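Local structure of aminoglycoside phosphotransferase (Mycobacterium smegmatis, 6EF6) at residues F173-W177 with E178-G182; E194-A198 with S199-L203; Q208-L211 with H212-E216. The protein phosphorylates (S)-1-amino-2-propanol, acting as the aminopropanol kinase of a mycobacterial microcompartment for aminoacetone utilization. All coordinates share one frame; numbering follows the deposited sequence.

All three interactions are local contacts in the largely helical C-terminal lobe of a kinase-like fold, away from the five-stranded sheet of the N-terminal lobe. They follow in series along the chain: interaction 1 forms the short helix 177-180, interaction 2 starts helix 198-218, and interaction 3 is a later section of that same helix. The centres of interactions 1 and 2 lie about 22 Å apart. Interactions 1 and 3, with centres about 13 Å apart, touch, because Trp177 packs on Gln208, His212 and Leu215; the short helix therefore packs on the long one through Trp177. Trp175, just before the short helix, has its side chain about 7 Å from the bound (2R)-1-methoxypropan-2-amine.

Interaction 1 (F173-W177 with E178-G182); sequences FSWDW and EHCLG
The carbonyl oxygen of Trp177 is gripped by three successive backbone N-H groups. Leu181 N gives the usual helical bond of 3.0 Å to Trp177 O, nearly in line with the carbonyl, while Cys180 N, 3.1 Å from Trp177 O, comes from above the carbonyl plane. Gly182 N adds a bond of 2.9 Å to Trp177 O, an i to i+5 bond, as in a pi-turn, where the helix ends. Glycine suits that place, since a CB there would crowd Trp177 CD1.

At the other end Asp176 OD1 takes two donors. His179 ND1 meets Asp176 OD1 at 2.7 Å, on the syn lone pair and in the imidazole plane. His179 N reaches Asp176 OD1 at 3.2 Å on its anti side. Carboxylate and ring planes are 8° apart, and the two bonds to OD1 should limit rotation of the carboxylate. The Asp176 CG stands between its own N and carbonyl carbon (chi1 57°), which swings the carboxylate back over the first turn.

Two apolar contacts accompany these bonds. Leu181 lays CB over one face of the Trp177 six-membered ring in a CH-pi contact, and Leu181 CD1 is 3.5 Å from Trp177 CH2. Cys180 SG sits at the edge of the Trp175 indole, 4.0 Å from Trp175 CE3. Trp175 NE1 bonds to Asp255 O. With Asp176 as N-cap, bonded to the N-H three residues on, the whole is a side-chain-capped single-turn helix, just beyond a tryptophan, Trp175, whose ring meets Trp187 of the (2R)-1-methoxypropan-2-amine pocket edge-to-face.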
ATOM      1  N   PHE A 173       1.173  -1.464 -13.066  1.00 22.01           N
ATOM      2  CA  PHE A 173       2.341  -0.594 -13.078  1.00 23.01           C
ATOM      3  C   PHE A 173       3.449  -1.120 -12.172  1.00 19.97           C
ATOM      4  O   PHE A 173       3.318  -2.161 -11.510  1.00 19.48           O
ATOM      5  CB  PHE A 173       1.946   0.865 -12.816  1.00 21.37           C
ATOM      6  CG  PHE A 173       1.254   1.156 -11.482  1.00 21.77           C
ATOM      7  CD1 PHE A 173       1.293   0.292 -10.389  1.00 21.41           C
ATOM      8  CD2 PHE A 173       0.551   2.349 -11.322  1.00 22.11           C
ATOM      9  CE1 PHE A 173       0.662   0.613  -9.209  1.00 21.01           C
ATOM     10  CE2 PHE A 173      -0.055   2.666 -10.093  1.00 21.24           C
ATOM     11  CZ  PHE A 173      -0.001   1.811  -9.065  1.00 20.05           C
ATOM     12  N   SER A 174       4.590  -0.433 -12.209  1.00 18.48           N
ATOM     13  CA  SER A 174       5.809  -0.867 -11.527  1.00 18.88           C
ATOM     14  C   SER A 174       6.283   0.146 -10.491  1.00 17.17           C
ATOM     15  O   SER A 174       6.140   1.373 -10.678  1.00 19.65           O
ATOM     16  CB  SER A 174       6.953  -1.077 -12.509  1.00 22.63           C
ATOM     17  OG  SER A 174       6.608  -2.122 -13.420  1.00 22.25           O
ATOM     18  N   TRP A 175       6.848  -0.384  -9.408  1.00 16.10           N
ATOM     19  CA  TRP A 175       7.500   0.395  -8.377  1.00 15.25           C
ATOM     20  C   TRP A 175       8.986   0.126  -8.530  1.00 16.11           C
ATOM     21  O   TRP A 175       9.650  -0.292  -7.593  1.00 16.58           O
ATOM     22  CB  TRP A 175       6.981   0.030  -6.984  1.00 16.09           C
ATOM     23  CG  TRP A 175       5.542   0.346  -6.827  1.00 15.50           C
ATOM     24  CD1 TRP A 175       4.457  -0.531  -6.868  1.00 17.20           C
ATOM     25  CD2 TRP A 175       4.964   1.648  -6.590  1.00 18.68           C
ATOM     26  NE1 TRP A 175       3.290   0.153  -6.705  1.00 18.21           N
ATOM     27  CE2 TRP A 175       3.554   1.481  -6.550  1.00 18.17           C
ATOM     28  CE3 TRP A 175       5.494   2.949  -6.440  1.00 19.58           C
ATOM     29  CZ2 TRP A 175       2.696   2.533  -6.342  1.00 18.67           C
ATOM     30  CZ3 TRP A 175       4.611   4.009  -6.267  1.00 20.43           C
ATOM     31  CH2 TRP A 175       3.236   3.792  -6.190  1.00 21.08           C
ATOM     32  N   ASP A 176       9.504   0.391  -9.725  1.00 18.02           N
ATOM     33  CA  ASP A 176      10.931   0.288 -10.005  1.00 19.38           C
ATOM     34  C   ASP A 176      11.614   1.619  -9.760  1.00 16.40           C
ATOM     35  O   ASP A 176      10.976   2.569  -9.322  1.00 16.92           O
ATOM     36  CB  ASP A 176      11.161  -0.242 -11.422  1.00 19.03           C
ATOM     37  CG  ASP A 176      10.498   0.586 -12.515  1.00 20.92           C
ATOM     38  OD1 ASP A 176       9.922   1.622 -12.202  1.00 21.03           O
ATOM     39  OD2 ASP A 176      10.606   0.174 -13.684  1.00 24.69           O
ATOM     40  N   TRP A 177      12.929   1.699 -10.016  1.00 17.67           N
ATOM     41  CA  TRP A 177      13.617   2.964  -9.729  1.00 18.30           C
ATOM     42  C   TRP A 177      12.983   4.108 -10.507  1.00 17.73           C
ATOM     43  O   TRP A 177      12.659   5.157  -9.921  1.00 18.35           O
ATOM     44  CB  TRP A 177      15.103   2.881 -10.074  1.00 18.89           C
ATOM     45  CG  TRP A 177      15.806   4.146  -9.707  1.00 18.11           C
ATOM     46  CD1 TRP A 177      16.151   5.160 -10.554  1.00 23.29           C
ATOM     47  CD2 TRP A 177      16.258   4.489  -8.407  1.00 19.99           C
ATOM     48  NE1 TRP A 177      16.766   6.163  -9.799  1.00 24.75           N
ATOM     49  CE2 TRP A 177      16.861   5.752  -8.499  1.00 22.92           C
ATOM     50  CE3 TRP A 177      16.207   3.854  -7.180  1.00 20.55           C
ATOM     51  CZ2 TRP A 177      17.382   6.404  -7.351  1.00 22.13           C
ATOM     52  CZ3 TRP A 177      16.744   4.482  -6.074  1.00 23.26           C
ATOM     53  CH2 TRP A 177      17.338   5.745  -6.185  1.00 24.98           C
ATOM     54  N   GLU A 178      12.802   3.921 -11.801  1.00 19.76           N
ATOM     55  CA  GLU A 178      12.237   4.944 -12.681  1.00 20.06           C
ATOM     56  C   GLU A 178      10.952   5.550 -12.117  1.00 21.97           C
ATOM     57  O   GLU A 178      10.763   6.775 -12.148  1.00 21.74           O
ATOM     58  CB  GLU A 178      11.980   4.340 -14.060  1.00 23.96           C
ATOM     59  CG  GLU A 178      11.234   5.351 -14.969  1.00 30.10           C
ATOM     60  CD  GLU A 178      11.061   4.902 -16.386  1.00 38.01           C
ATOM     61  OE1 GLU A 178      11.555   3.810 -16.732  1.00 45.25           O
ATOM     62  OE2 GLU A 178      10.390   5.653 -17.133  1.00 40.73           O
ATOM     63  N   HIS A 179      10.059   4.722 -11.598  1.00 17.39           N
ATOM     64  CA  HIS A 179       8.734   5.192 -11.222  1.00 17.98           C
ATOM     65  C   HIS A 179       8.644   5.559  -9.758  1.00 18.06           C
ATOM     66  O   HIS A 179       7.593   6.031  -9.320  1.00 17.75           O
ATOM     67  CB  HIS A 179       7.643   4.171 -11.601  1.00 18.91           C
ATOM     68  CG  HIS A 179       7.516   3.977 -13.070  1.00 20.28           C
ATOM     69  ND1 HIS A 179       8.244   3.040 -13.766  1.00 21.03           N
ATOM     70  CD2 HIS A 179       6.843   4.695 -14.008  1.00 24.37           C
ATOM     71  CE1 HIS A 179       7.960   3.127 -15.058  1.00 24.67           C
ATOM     72  NE2 HIS A 179       7.136   4.143 -15.232  1.00 24.15           N
ATOM     73  N   CYS A 180       9.713   5.356  -8.984  1.00 15.93           N
ATOM     74  CA  CYS A 180       9.760   5.816  -7.609  1.00 16.93           C
ATOM     75  C   CYS A 180      10.538   7.121  -7.478  1.00 16.35           C
ATOM     76  O   CYS A 180       9.999   8.132  -7.021  1.00 17.84           O
ATOM     77  CB  CYS A 180      10.424   4.748  -6.720  1.00 14.74           C
ATOM     78  SG  CYS A 180       9.474   3.200  -6.494  1.00 17.09           S
ATOM     79  N   LEU A 181      11.806   7.100  -7.864  1.00 17.34           N
ATOM     80  CA  LEU A 181      12.761   8.186  -7.647  1.00 18.43           C
ATOM     81  C   LEU A 181      13.439   8.652  -8.914  1.00 21.61           C
ATOM     82  O   LEU A 181      14.115   9.690  -8.880  1.00 22.75           O
ATOM     83  CB  LEU A 181      13.828   7.732  -6.645  1.00 21.19           C
ATOM     84  CG  LEU A 181      13.272   7.236  -5.320  1.00 16.95           C
ATOM     85  CD1 LEU A 181      14.410   6.688  -4.475  1.00 21.46           C
ATOM     86  CD2 LEU A 181      12.581   8.347  -4.579  1.00 21.16           C
ATOM     87  N   GLY A 182      13.271   7.982 -10.042  1.00 19.68           N
ATOM     88  CA  GLY A 182      13.961   8.330 -11.263  1.00 21.59           C
ATOM     89  C   GLY A 182      13.215   9.299 -12.162  1.00 23.75           C
ATOM     90  O   GLY A 182      12.651  10.286 -11.690  1.00 25.25           O
TER

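Interaction 2 (E194-A198 with S199-L203); sequences EGVGA and SETAL. With NA (sodium ion), chain E.
Val196 and Thr201 approach at about a right angle, Val196 CG1 resting 3.3 Å from Thr201 OG1. Thr201 has its hydroxyl beside its own backbone N (chi1 -60°), a setting that turns OG1 back toward the loop just before the helix. There Thr201 OG1 donates to Gly197 O over 2.7 Å. Thr201 N bonds to the same oxygen at 2.8 Å, and the two donors reach Gly197 O from opposite faces of its carbonyl plane, so one residue holds this carbonyl twice. Threonine suits the place, since its short side chain keeps the hydroxyl close enough to the main chain to reach Gly197 O. One residue on, Ala202 N bonds to Ala198 O in the next i to i+4 bond of the helix.

Thr201 OG1 also accepts a hydrogen bond from water 1, itself a ligand of the sodium ion. Val196 O binds the same ion at 2.3 Å, and Gln191 O and waters 1, 2 and 3 complete the five ligands. The threonine is therefore a second-shell residue that positions one of the metal's waters, while the buried Val196 supplies its main-chain oxygen.

Glu200 folds back about its CB-CG bond (chi2 83°), so its carboxylate returns to the loop before the helix, bringing Glu200 OE1 within 3.1 Å of Gly197 N in a weak, bent bond. Gly197 suits the spot because a CB would crowd that oxygen, and Gly195, with positive phi, adopts angles at which a CB would press on the preceding carbonyl. Since Gly197 is the N-cap and Glu200 the third residue of the helix, their weak bond corresponds to one half of a capping box; the glycine has no side chain to complete it. This is the N-terminus of helix 198-218, glycine-capped, beside a sodium site.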
ATOM      1  N   GLU A 194       7.898  20.661   0.808  1.00 18.41           N
ATOM      2  CA  GLU A 194       8.199  21.686   1.798  1.00 17.75           C
ATOM      3  C   GLU A 194       9.093  21.130   2.881  1.00 17.27           C
ATOM      4  O   GLU A 194       8.960  19.965   3.278  1.00 19.10           O
ATOM      5  CB  GLU A 194       6.889  22.147   2.434  1.00 23.00           C
ATOM      6  CG  GLU A 194       5.970  22.939   1.526  1.00 27.55           C
ATOM      7  CD  GLU A 194       5.321  22.162   0.398  1.00 54.42           C
ATOM      8  OE1 GLU A 194       5.284  20.909   0.446  1.00 56.83           O
ATOM      9  OE2 GLU A 194       4.823  22.830  -0.541  1.00 60.61           O
ATOM     10  N   GLY A 195      10.078  21.910   3.289  1.00 16.24           N
ATOM     11  CA  GLY A 195      11.054  21.460   4.244  1.00 16.78           C
ATOM     12  C   GLY A 195      12.270  20.806   3.665  1.00 16.89           C
ATOM     13  O   GLY A 195      13.176  20.404   4.404  1.00 17.89           O
ATOM     14  N   VAL A 196      12.314  20.643   2.330  1.00 15.42           N
ATOM     15  CA  VAL A 196      13.441  19.993   1.685  1.00 15.22           C
ATOM     16  C   VAL A 196      14.328  21.029   1.005  1.00 17.03           C
ATOM     17  O   VAL A 196      14.214  21.318  -0.200  1.00 20.26           O
ATOM     18  CB  VAL A 196      12.987  18.846   0.753  1.00 13.19           C
ATOM     19  CG1 VAL A 196      14.230  18.102   0.174  1.00 17.30           C
ATOM     20  CG2 VAL A 196      12.182  17.855   1.527  1.00 13.97           C
ATOM     21  N   GLY A 197      15.155  21.673   1.795  1.00 16.03           N
ATOM     22  CA  GLY A 197      16.009  22.747   1.329  1.00 16.13           C
ATOM     23  C   GLY A 197      17.410  22.276   1.039  1.00 15.47           C
ATOM     24  O   GLY A 197      17.644  21.102   0.742  1.00 16.72           O
ATOM     25  N   ALA A 198      18.369  23.177   1.130  1.00 17.05           N
ATOM     26  CA  ALA A 198      19.740  22.894   0.674  1.00 16.85           C
ATOM     27  C   ALA A 198      20.399  21.782   1.477  1.00 16.08           C
ATOM     28  O   ALA A 198      20.932  20.838   0.913  1.00 15.96           O
ATOM     29  CB  ALA A 198      20.547  24.192   0.735  1.00 19.01           C
ATOM     30  N   SER A 199      20.403  21.886   2.825  1.00 16.32           N
ATOM     31  CA  SER A 199      21.056  20.871   3.641  1.00 15.68           C
ATOM     32  C   SER A 199      20.335  19.543   3.566  1.00 15.65           C
ATOM     33  O   SER A 199      20.979  18.495   3.469  1.00 15.94           O
ATOM     34  CB  SER A 199      21.125  21.316   5.105  1.00 20.46           C
ATOM     35  OG  SER A 199      21.953  22.464   5.246  1.00 24.51           O
ATOM     36  N   GLU A 200      19.014  19.579   3.574  1.00 14.86           N
ATOM     37  CA  GLU A 200      18.239  18.344   3.503  1.00 14.27           C
ATOM     38  C   GLU A 200      18.431  17.651   2.166  1.00 13.93           C
ATOM     39  O   GLU A 200      18.593  16.421   2.086  1.00 13.42           O
ATOM     40  CB  GLU A 200      16.749  18.586   3.711  1.00 15.38           C
ATOM     41  CG  GLU A 200      16.366  19.261   5.036  1.00 17.14           C
ATOM     42  CD  GLU A 200      16.469  20.730   5.081  1.00 18.44           C
ATOM     43  OE1 GLU A 200      17.080  21.374   4.179  1.00 19.29           O
ATOM     44  OE2 GLU A 200      16.001  21.352   6.049  1.00 19.06           O
ATOM     45  N   THR A 201      18.430  18.423   1.066  1.00 14.36           N
ATOM     46  CA  THR A 201      18.571  17.796  -0.240  1.00 14.29           C
ATOM     47  C   THR A 201      19.959  17.187  -0.382  1.00 14.07           C
ATOM     48  O   THR A 201      20.108  16.136  -0.991  1.00 13.79           O
ATOM     49  CB  THR A 201      18.298  18.808  -1.324  1.00 14.97           C
ATOM     50  OG1 THR A 201      16.964  19.341  -1.230  1.00 15.89           O
ATOM     51  CG2 THR A 201      18.445  18.165  -2.678  1.00 16.73           C
ATOM     52  N   ALA A 202      20.981  17.760   0.218  1.00 14.29           N
ATOM     53  CA  ALA A 202      22.308  17.147   0.213  1.00 14.53           C
ATOM     54  C   ALA A 202      22.305  15.803   0.929  1.00 13.66           C
ATOM     55  O   ALA A 202      22.796  14.800   0.386  1.00 14.25           O
ATOM     56  CB  ALA A 202      23.319  18.109   0.810  1.00 17.81           C
ATOM     57  N   LEU A 203      21.812  15.754   2.178  1.00 13.80           N
ATOM     58  CA  LEU A 203      21.771  14.491   2.932  1.00 14.12           C
ATOM     59  C   LEU A 203      20.937  13.444   2.230  1.00 12.68           C
ATOM     60  O   LEU A 203      21.350  12.294   2.071  1.00 13.48           O
ATOM     61  CB  LEU A 203      21.193  14.730   4.327  1.00 17.46           C
ATOM     62  CG  LEU A 203      22.187  15.209   5.376  1.00 33.21           C
ATOM     63  CD1 LEU A 203      21.450  15.638   6.601  1.00 26.41           C
ATOM     64  CD2 LEU A 203      23.077  14.051   5.745  1.00 46.88           C
TER
HETATM   65 NA    NA E 404      13.452  21.417  -2.408  1.00 23.12          NA
HETATM   66  O   HOH W   1      15.480  20.634  -3.121  1.00 21.11           O
HETATM   67  O   HOH W   2      11.357  22.103  -1.627  1.00 24.31           O
HETATM   68  O   HOH W   3      12.795  21.943  -5.042  1.00 45.59           O

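Interaction 3 (Q208-L211 with H212-E216); sequences QDLL and HRKLE
Leu210 and Arg213 meet three residues apart on the helix, with Leu210 CD1 lying over one face of the guanidinium, offset toward the rim and 4.0 Å from Arg213 CZ. A methyl suits the flat, weakly hydrated face of this group. One turn apart, Leu211 and Leu215 touch through their ends, Leu211 CD1 to Leu215 CD1 at 3.9 Å. Their first torsions differ (chi1 166° in Leu211, -68° in Leu215), and so the two branches converge although their stems are parted by a full turn.

The backbone that spaces these pairs is regular alpha helix: His212 N bonds to Gln208 O, Lys214 N to Leu210 O at 2.9 Å, and Leu215 N to Leu211 O at 2.8 Å.

Farther out is a polar edge. Water 4 bridges Asp209 OD1 and His212 ND1, 2.8 Å from each, and lies in the plane of the imidazole. Asp209 OD1 also takes Gln208 NE2 at 3.1 Å from above the carboxylate plane, while Gln208 OE1 is anchored by Trp190 NE1.

The His212 ring stacks on Trp177, tying this surface to helix 177-180. Leu211 and Leu215 face helix 303-320 through Ser305 and Phe306, whereas Leu210, Leu211 and Lys214 lie against Tyr345 of helix 325-347, placing helix 198-218 among three others.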
ATOM      1  N   GLN A 208      20.021   8.680  -1.085  1.00 13.74           N
ATOM      2  CA  GLN A 208      19.320   8.160  -2.264  1.00 14.23           C
ATOM      3  C   GLN A 208      20.280   7.505  -3.232  1.00 13.90           C
ATOM      4  O   GLN A 208      19.971   6.464  -3.839  1.00 14.30           O
ATOM      5  CB  GLN A 208      18.613   9.313  -2.991  1.00 14.98           C
ATOM      6  CG  GLN A 208      17.924   8.902  -4.257  1.00 15.94           C
ATOM      7  CD  GLN A 208      17.649  10.059  -5.138  1.00 15.83           C
ATOM      8  OE1 GLN A 208      16.511  10.494  -5.292  1.00 16.05           O
ATOM      9  NE2 GLN A 208      18.679  10.599  -5.761  1.00 16.70           N
ATOM     10  N   ASP A 209      21.404   8.151  -3.511  1.00 13.50           N
ATOM     11  CA  ASP A 209      22.341   7.621  -4.491  1.00 14.99           C
ATOM     12  C   ASP A 209      22.993   6.321  -4.004  1.00 14.31           C
ATOM     13  O   ASP A 209      23.228   5.408  -4.800  1.00 15.23           O
ATOM     14  CB  ASP A 209      23.366   8.715  -4.863  1.00 15.95           C
ATOM     15  CG  ASP A 209      22.763   9.854  -5.667  1.00 18.23           C
ATOM     16  OD1 ASP A 209      21.644   9.772  -6.239  1.00 16.93           O
ATOM     17  OD2 ASP A 209      23.501  10.850  -5.778  1.00 17.14           O
ATOM     18  N   LEU A 210      23.265   6.213  -2.707  1.00 14.40           N
ATOM     19  CA  LEU A 210      23.739   4.958  -2.120  1.00 13.93           C
ATOM     20  C   LEU A 210      22.667   3.885  -2.242  1.00 13.72           C
ATOM     21  O   LEU A 210      22.961   2.762  -2.685  1.00 14.48           O
ATOM     22  CB  LEU A 210      24.129   5.206  -0.644  1.00 14.17           C
ATOM     23  CG  LEU A 210      24.546   3.920   0.070  1.00 17.85           C
ATOM     24  CD1 LEU A 210      25.699   3.211  -0.619  1.00 23.33           C
ATOM     25  CD2 LEU A 210      24.885   4.268   1.516  1.00 19.75           C
ATOM     26  N   LEU A 211      21.418   4.214  -1.950  1.00 14.35           N
ATOM     27  CA  LEU A 211      20.314   3.291  -2.147  1.00 14.86           C
ATOM     28  C   LEU A 211      20.242   2.809  -3.576  1.00 12.98           C
ATOM     29  O   LEU A 211      20.068   1.613  -3.839  1.00 14.82           O
ATOM     30  CB  LEU A 211      19.021   3.979  -1.755  1.00 14.33           C
ATOM     31  CG  LEU A 211      17.719   3.310  -2.196  1.00 13.71           C
ATOM     32  CD1 LEU A 211      17.549   2.004  -1.454  1.00 14.31           C
ATOM     33  CD2 LEU A 211      16.545   4.200  -1.924  1.00 15.11           C
ATOM     34  N   HIS A 212      20.393   3.716  -4.554  1.00 13.88           N
ATOM     35  CA  HIS A 212      20.355   3.337  -5.967  1.00 16.64           C
ATOM     36  C   HIS A 212      21.434   2.306  -6.264  1.00 14.41           C
ATOM     37  O   HIS A 212      21.189   1.286  -6.930  1.00 16.49           O
ATOM     38  CB  HIS A 212      20.546   4.606  -6.833  1.00 16.34           C
ATOM     39  CG  HIS A 212      20.154   4.441  -8.257  1.00 17.12           C
ATOM     40  ND1 HIS A 212      20.319   5.460  -9.173  1.00 23.05           N
ATOM     41  CD2 HIS A 212      19.653   3.401  -8.942  1.00 19.44           C
ATOM     42  CE1 HIS A 212      19.899   5.057 -10.352  1.00 23.44           C
ATOM     43  NE2 HIS A 212      19.503   3.803 -10.253  1.00 22.66           N
ATOM     44  N   ARG A 213      22.658   2.544  -5.788  1.00 15.72           N
ATOM     45  CA  ARG A 213      23.750   1.599  -6.011  1.00 17.50           C
ATOM     46  C   ARG A 213      23.460   0.252  -5.350  1.00 15.95           C
ATOM     47  O   ARG A 213      23.744  -0.797  -5.925  1.00 17.36           O
ATOM     48  CB  ARG A 213      25.075   2.174  -5.490  1.00 18.40           C
ATOM     49  CG  ARG A 213      25.596   3.369  -6.293  1.00 21.35           C
ATOM     50  CD  ARG A 213      26.647   4.175  -5.497  1.00 37.25           C
ATOM     51  NE  ARG A 213      27.582   3.359  -4.732  1.00 49.06           N
ATOM     52  CZ  ARG A 213      28.271   3.790  -3.677  1.00 59.33           C
ATOM     53  NH1 ARG A 213      29.099   2.961  -3.055  1.00 62.63           N
ATOM     54  NH2 ARG A 213      28.133   5.042  -3.237  1.00 55.55           N
ATOM     55  N   LYS A 214      22.860   0.256  -4.181  1.00 15.04           N
ATOM     56  CA  LYS A 214      22.539  -0.996  -3.506  1.00 15.69           C
ATOM     57  C   LYS A 214      21.457  -1.746  -4.245  1.00 14.96           C
ATOM     58  O   LYS A 214      21.538  -2.969  -4.379  1.00 15.65           O
ATOM     59  CB  LYS A 214      22.150  -0.746  -2.054  1.00 16.54           C
ATOM     60  CG  LYS A 214      23.333  -0.249  -1.264  1.00 21.02           C
ATOM     61  CD  LYS A 214      23.120  -0.233   0.201  1.00 27.05           C
ATOM     62  CE  LYS A 214      22.698  -1.562   0.814  1.00 44.81           C
ATOM     63  NZ  LYS A 214      23.692  -2.661   0.629  1.00 41.58           N
ATOM     64  N   LEU A 215      20.466  -1.046  -4.770  1.00 14.50           N
ATOM     65  CA  LEU A 215      19.433  -1.682  -5.571  1.00 16.05           C
ATOM     66  C   LEU A 215      19.964  -2.237  -6.876  1.00 17.37           C
ATOM     67  O   LEU A 215      19.539  -3.317  -7.306  1.00 17.31           O
ATOM     68  CB  LEU A 215      18.266  -0.737  -5.835  1.00 16.92           C
ATOM     69  CG  LEU A 215      17.406  -0.345  -4.623  1.00 16.17           C
ATOM     70  CD1 LEU A 215      16.500   0.791  -5.007  1.00 19.35           C
ATOM     71  CD2 LEU A 215      16.565  -1.536  -4.137  1.00 17.81           C
ATOM     72  N   GLU A 216      20.927  -1.558  -7.505  1.00 16.76           N
ATOM     73  CA  GLU A 216      21.519  -2.080  -8.724  1.00 19.07           C
ATOM     74  C   GLU A 216      22.271  -3.364  -8.448  1.00 18.30           C
ATOM     75  O   GLU A 216      22.244  -4.294  -9.266  1.00 21.68           O
ATOM     76  CB  GLU A 216      22.441  -1.034  -9.347  1.00 21.26           C
ATOM     77  CG  GLU A 216      21.675   0.081 -10.039  1.00 37.19           C
ATOM     78  CD  GLU A 216      22.596   1.132 -10.658  1.00 59.35           C
ATOM     79  OE1 GLU A 216      23.796   1.189 -10.286  1.00 60.58           O
ATOM     80  OE2 GLU A 216      22.104   1.898 -11.513  1.00 65.22           O
TER
HETATM   81  O   HOH W   4      21.285   7.893  -8.244  1.00 28.51           O